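Local structure of Blr6230 protein (Bradyrhizobium diazoefficiens USDA 110, 5NGG) at residues A[43-48]-A[186-191]; A[209-214]-A[285-290]. The protein is a subclass B3 metallo-beta-lactamase, a zinc enzyme that probably hydrolyses the amide bond of beta-lactam antibiotics. All coordinates share one frame; numbering follows the deposited sequence.

Interaction 1: A[43-48]-A[186-191]; sequences LIDNIY and MTVKDG
Val188 sets its two methyls against the two isoleucines of a tight hairpin. Val188 CG2 meets Ile44 CD1 at 3.9 Å, and Val188 CG1 meets Ile47 CD1 at 3.8 Å, the Ile47 side chain crossing that of Val188 at nearly a right angle. Ile44 reaches over with its longer branch, CG1 anti to the backbone N (chi1 -171°) and the chain continuing extended to CD1. In the deposited conformer given for Met186, one of two, the thioether comes tip to tip with Ile47, Met186 SD 4.1 Å from Ile47 CD1.

Beside this apolar patch the turn residue Asp45 makes the one direct polar link: Lys189 N donates to Asp45 OD2 at 2.8 Å and almost straight (172°), meeting the carboxylate oxygen on its anti side and well out of the plane. The aspartate and lysine side chains run side by side, but the ammonium leads away to Asp194. Two waters extend the bridge. One donates to Lys189 O and accepts a weak hydrogen bond from the N-H of Asp45; the other donates to both Asn46 OD1 and Thr187 O, 2.8 Å from each, while Asn46 ND2 is held by Lys61 O.

Ile44 to Ile47 form a type II' turn, and Leu43 and Ile44 together face Ile47 in a classic beta bulge. The hairpin of strands 41-44 and 47-49 ends the seven-stranded sheet, next to strand 58-62. Its tip packs on strand 182-190, the middle strand of the five-stranded sheet, flanked by 167-173 and 193-199, joining the two sheets of the metallo-beta-lactamase alpha-beta/beta-alpha sandwich.

Interaction 2: A[209-214]-A[285-290]; sequences RLVGQP and AKQTAA
Gln287 OE1 accepts the backbone N-H of Leu210 in a short, nearly straight bond (2.8 Å, 175°). The N-H lies in the plane of the carboxamide and is directed at a lone pair of OE1. At the other end of the same amide, NE2 donates to Asn208 O, so the group is fixed in its rotation by two backbone partners of one loop. The glutamine reaches them because its chain is extended beyond CG, which lies beside the backbone N (chi1 -67°). One helix side chain thus fastens the loop to the C-terminal helix on the outside of the fold, with the Leu210 side chain about 12 Å from a bound zinc ion. Leu210 crosses the glutamine at about a right angle: Leu210 CB is 3.5 Å from Gln287 OE1.

Nearer the backbone of the helix, Val211 supplies the apolar half of the contact. Val211 CG2 touches Gln287 CB at 3.7 Å, and Thr288 OG1 lies 4.0 Å from Val211 CG2 and 4.1 Å from Val211 CG1. That hydroxyl is hydrogen-bonded to Leu284 O one turn back in the helix, so its approach to the valine methyls is simple van der Waals contact. The loop is also tied to itself: Arg209 NE donates to Gln213 O at 2.8 Å, in the carbonyl plane and close to the guanidinium plane. Arg209 NH2 adds a weak bond to the same oxygen and another bond to Gly138 O.

Residues 209-214 belong to the loop between strand 193-199 and helix 219-232. Leu210 lies buried between that helix, at Val220 and Tyr223, and the long C-terminal helix 268-291, at Phe280 and Leu284; Val211 rests on Leu284 and Leu291.

Overall arrangement
The two contacts lie on opposite sides of the chain's centre, with nearest atoms about 27 Å apart, and share no helix or strand. Interaction 1 is partly buried and joins the edge hairpin of one sheet to the middle strand of the other; interaction 2 is a surface contact between a loop and the last helix. Each has one direct hydrogen bond across it, from a backbone N-H to a side-chain oxygen: a carboxylate in a hairpin turn in the first, a helix-borne carboxamide in the second. Around it, interaction 1 gathers branched aliphatic groups and two bridging waters, whereas interaction 2 has a smaller apolar patch. Neither segment pair supplies a zinc ligand.

Interaction 1: A[43-48]-A[186-191]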
loop_
_atom_site.group_PDB
_atom_site.type_symbol
_atom_site.label_atom_id
_atom_site.label_comp_id
_atom_site.label_asym_id
_atom_site.label_seq_id
_atom_site.Cartn_x
_atom_site.Cartn_y
_atom_site.Cartn_z
ATOM N N LEU A 43 -12.131 0.971 10.727
ATOM C CA LEU A 43 -11.836 -0.415 10.409
ATOM C C LEU A 43 -11.507 -1.215 11.683
ATOM O O LEU A 43 -12.147 -2.240 11.962
ATOM C CB LEU A 43 -10.745 -0.434 9.327
ATOM C CG LEU A 43 -10.436 -1.775 8.703
ATOM C CD1 LEU A 43 -9.822 -1.579 7.299
ATOM C CD2 LEU A 43 -9.483 -2.602 9.571
ATOM N N ILE A 44 -10.500 -0.780 12.442
ATOM C CA ILE A 44 -10.203 -1.369 13.760
ATOM C C ILE A 44 -9.479 -0.310 14.581
ATOM O O ILE A 44 -8.568 0.337 14.105
ATOM C CB ILE A 44 -9.381 -2.677 13.665
ATOM C CG1 ILE A 44 -9.291 -3.345 15.045
ATOM C CG2 ILE A 44 -7.996 -2.463 13.023
ATOM C CD1 ILE A 44 -8.824 -4.795 14.990
ATOM N N ASP A 45 -9.956 -0.095 15.801
ATOM C CA ASP A 45 -9.334 0.826 16.756
ATOM C C ASP A 45 -9.103 2.181 16.050
ATOM O O ASP A 45 -10.077 2.802 15.604
ATOM C CB ASP A 45 -8.086 0.184 17.360
ATOM C CG ASP A 45 -7.578 0.884 18.611
ATOM O OD1 ASP A 45 -8.210 1.856 19.107
ATOM O OD2 ASP A 45 -6.509 0.439 19.108
ATOM N N ASN A 46 -7.855 2.647 15.960
ATOM C CA ASN A 46 -7.541 3.961 15.413
ATOM C C ASN A 46 -7.184 3.962 13.926
ATOM O O ASN A 46 -6.636 4.937 13.444
ATOM C CB ASN A 46 -6.457 4.646 16.250
ATOM C CG ASN A 46 -5.143 3.907 16.318
ATOM O OD1 ASN A 46 -5.094 2.671 16.277
ATOM N ND2 ASN A 46 -4.071 4.666 16.514
ATOM N N ILE A 47 -7.538 2.897 13.208
ATOM C CA ILE A 47 -7.318 2.757 11.765
ATOM C C ILE A 47 -8.655 2.943 11.042
ATOM O O ILE A 47 -9.614 2.201 11.308
ATOM C CB ILE A 47 -6.700 1.403 11.381
ATOM C CG1 ILE A 47 -5.361 1.171 12.076
ATOM C CG2 ILE A 47 -6.556 1.316 9.861
ATOM C CD1 ILE A 47 -4.802 -0.214 11.905
ATOM N N TYR A 48 -8.670 3.898 10.109
ATOM C CA TYR A 48 -9.879 4.276 9.376
ATOM C C TYR A 48 -9.609 4.126 7.872
ATOM O O TYR A 48 -8.557 4.555 7.379
ATOM C CB TYR A 48 -10.283 5.735 9.656
ATOM C CG TYR A 48 -10.611 6.006 11.110
ATOM C CD1 TYR A 48 -9.607 6.113 12.068
ATOM C CD2 TYR A 48 -11.939 6.108 11.541
ATOM C CE1 TYR A 48 -9.905 6.316 13.408
ATOM C CE2 TYR A 48 -12.242 6.326 12.880
ATOM C CZ TYR A 48 -11.229 6.431 13.802
ATOM O OH TYR A 48 -11.527 6.627 15.140
ATOM N N MET A 186 1.853 -2.414 13.039
ATOM C CA MET A 186 1.470 -1.661 14.247
ATOM C C MET A 186 0.510 -2.462 15.087
ATOM O O MET A 186 -0.148 -3.373 14.607
ATOM C CB MET A 186 0.878 -0.287 13.949
ATOM C CG MET A 186 -0.448 -0.306 13.219
ATOM S SD MET A 186 -1.189 1.340 13.049
ATOM C CE MET A 186 -1.847 1.570 14.697
ATOM N N THR A 187 0.475 -2.120 16.370
ATOM C CA THR A 187 -0.409 -2.771 17.310
ATOM C C THR A 187 -1.674 -1.920 17.503
ATOM O O THR A 187 -1.613 -0.681 17.638
ATOM C CB THR A 187 0.285 -2.896 18.671
ATOM O OG1 THR A 187 1.528 -3.560 18.468
ATOM C CG2 THR A 187 -0.556 -3.655 19.689
ATOM N N VAL A 188 -2.806 -2.619 17.566
ATOM C CA VAL A 188 -4.103 -2.016 17.918
ATOM C C VAL A 188 -4.710 -2.800 19.065
ATOM O O VAL A 188 -4.233 -3.899 19.400
ATOM C CB VAL A 188 -5.099 -1.970 16.711
ATOM C CG1 VAL A 188 -4.534 -1.102 15.593
ATOM C CG2 VAL A 188 -5.440 -3.367 16.210
ATOM N N LYS A 189 -5.782 -2.259 19.631
ATOM C CA LYS A 189 -6.574 -2.960 20.621
ATOM C C LYS A 189 -7.829 -3.520 19.982
ATOM O O LYS A 189 -8.496 -2.856 19.176
ATOM C CB LYS A 189 -7.016 -2.020 21.733
ATOM C CG LYS A 189 -5.902 -1.295 22.444
ATOM C CD LYS A 189 -4.835 -2.198 23.019
ATOM C CE LYS A 189 -5.383 -3.210 23.993
ATOM N NZ LYS A 189 -4.298 -3.866 24.778
ATOM N N ASP A 190 -8.169 -4.726 20.411
ATOM C CA ASP A 190 -9.468 -5.311 20.196
ATOM C C ASP A 190 -9.970 -5.678 21.590
ATOM O O ASP A 190 -9.491 -6.641 22.215
ATOM C CB ASP A 190 -9.327 -6.544 19.328
ATOM C CG ASP A 190 -10.628 -7.237 19.118
ATOM O OD1 ASP A 190 -11.565 -6.580 18.626
ATOM O OD2 ASP A 190 -10.718 -8.428 19.454
ATOM N N GLY A 191 -10.894 -4.882 22.116
ATOM C CA GLY A 191 -11.238 -4.948 23.532
ATOM C C GLY A 191 -9.988 -4.676 24.366
ATOM O O GLY A 191 -9.309 -3.657 24.169
HETATM O O HOH W 1 -10.783 -2.164 17.968
HETATM O O HOH W 2 -3.025 1.741 17.954
#

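Interaction 2: A[209-214]-A[285-290]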
loop_
_atom_site.group_PDB
_atom_site.type_symbol
_atom_site.label_atom_id
_atom_site.label_comp_id
_atom_site.label_asym_id
_atom_site.label_seq_id
_atom_site.Cartn_x
_atom_site.Cartn_y
_atom_site.Cartn_z
ATOM N N ARG A 209 8.373 -6.395 -15.235
ATOM C CA ARG A 209 9.100 -7.357 -16.064
ATOM C C ARG A 209 10.070 -8.107 -15.142
ATOM O O ARG A 209 10.866 -7.498 -14.430
ATOM C CB ARG A 209 9.874 -6.615 -17.148
ATOM C CG ARG A 209 8.983 -5.839 -18.105
ATOM C CD ARG A 209 9.732 -5.364 -19.353
ATOM N NE ARG A 209 10.910 -4.587 -18.968
ATOM C CZ ARG A 209 10.925 -3.282 -18.668
ATOM N NH1 ARG A 209 9.854 -2.517 -18.846
ATOM N NH2 ARG A 209 12.055 -2.721 -18.237
ATOM N N LEU A 210 9.986 -9.429 -15.183
ATOM C CA LEU A 210 10.782 -10.309 -14.326
ATOM C C LEU A 210 12.060 -10.828 -14.964
ATOM O O LEU A 210 13.009 -11.161 -14.239
ATOM C CB LEU A 210 9.908 -11.492 -13.876
ATOM C CG LEU A 210 8.607 -11.114 -13.144
ATOM C CD1 LEU A 210 7.807 -12.369 -12.872
ATOM C CD2 LEU A 210 8.883 -10.354 -11.859
ATOM N N VAL A 211 12.049 -10.923 -16.291
ATOM C CA VAL A 211 13.127 -11.502 -17.074
ATOM C C VAL A 211 13.298 -10.671 -18.339
ATOM O O VAL A 211 12.406 -9.880 -18.684
ATOM C CB VAL A 211 12.828 -12.973 -17.444
ATOM C CG1 VAL A 211 12.923 -13.867 -16.210
ATOM C CG2 VAL A 211 11.466 -13.123 -18.113
ATOM N N GLY A 212 14.415 -10.872 -19.034
ATOM C CA GLY A 212 14.724 -10.127 -20.255
ATOM C C GLY A 212 15.453 -8.859 -19.890
ATOM O O GLY A 212 16.678 -8.862 -19.772
ATOM N N GLN A 213 14.681 -7.784 -19.730
ATOM C CA GLN A 213 15.163 -6.522 -19.178
ATOM C C GLN A 213 14.348 -6.303 -17.905
ATOM O O GLN A 213 13.316 -5.618 -17.926
ATOM C CB GLN A 213 14.966 -5.374 -20.178
ATOM C CG GLN A 213 15.795 -5.503 -21.447
ATOM N N PRO A 214 14.769 -6.924 -16.794
ATOM C CA PRO A 214 13.925 -6.838 -15.611
ATOM C C PRO A 214 13.705 -5.393 -15.150
ATOM O O PRO A 214 14.563 -4.526 -15.338
ATOM C CB PRO A 214 14.701 -7.653 -14.576
ATOM C CG PRO A 214 15.539 -8.611 -15.387
ATOM C CD PRO A 214 15.938 -7.792 -16.567
ATOM N N ALA A 285 6.902 -18.017 -15.639
ATOM C CA ALA A 285 6.889 -18.967 -16.758
ATOM C C ALA A 285 6.378 -18.309 -18.032
ATOM O O ALA A 285 6.934 -18.513 -19.114
ATOM C CB ALA A 285 6.049 -20.195 -16.413
ATOM N N LYS A 286 5.335 -17.506 -17.908
ATOM C CA LYS A 286 4.763 -16.833 -19.067
ATOM C C LYS A 286 5.761 -15.862 -19.702
ATOM O O LYS A 286 5.949 -15.827 -20.931
ATOM C CB LYS A 286 3.494 -16.087 -18.655
ATOM C CG LYS A 286 2.839 -15.269 -19.759
ATOM C CD LYS A 286 1.569 -14.611 -19.245
ATOM C CE LYS A 286 1.006 -13.613 -20.249
ATOM N NZ LYS A 286 -0.389 -13.228 -19.916
ATOM N N GLN A 287 6.377 -15.034 -18.867
ATOM C CA GLN A 287 7.351 -14.064 -19.376
ATOM C C GLN A 287 8.588 -14.737 -19.937
ATOM O O GLN A 287 9.152 -14.263 -20.916
ATOM C CB GLN A 287 7.736 -13.086 -18.270
ATOM C CG GLN A 287 6.596 -12.183 -17.832
ATOM C CD GLN A 287 7.049 -11.059 -16.930
ATOM O OE1 GLN A 287 8.250 -10.717 -16.896
ATOM N NE2 GLN A 287 6.097 -10.467 -16.192
ATOM N N THR A 288 9.017 -15.836 -19.319
ATOM C CA THR A 288 10.149 -16.593 -19.832
ATOM C C THR A 288 9.822 -17.145 -21.213
ATOM O O THR A 288 10.647 -17.041 -22.137
ATOM C CB THR A 288 10.530 -17.708 -18.851
ATOM O OG1 THR A 288 10.937 -17.105 -17.615
ATOM C CG2 THR A 288 11.668 -18.573 -19.349
ATOM N N ALA A 289 8.640 -17.738 -21.371
ATOM C CA ALA A 289 8.244 -18.254 -22.691
ATOM C C ALA A 289 8.160 -17.138 -23.737
ATOM O O ALA A 289 8.530 -17.318 -24.896
ATOM C CB ALA A 289 6.927 -19.009 -22.620
ATOM N N ALA A 290 7.676 -15.974 -23.325
ATOM C CA ALA A 290 7.544 -14.826 -24.241
ATOM C C ALA A 290 8.871 -14.269 -24.733
ATOM O O ALA A 290 8.903 -13.635 -25.777
ATOM C CB ALA A 290 6.721 -13.721 -23.607
#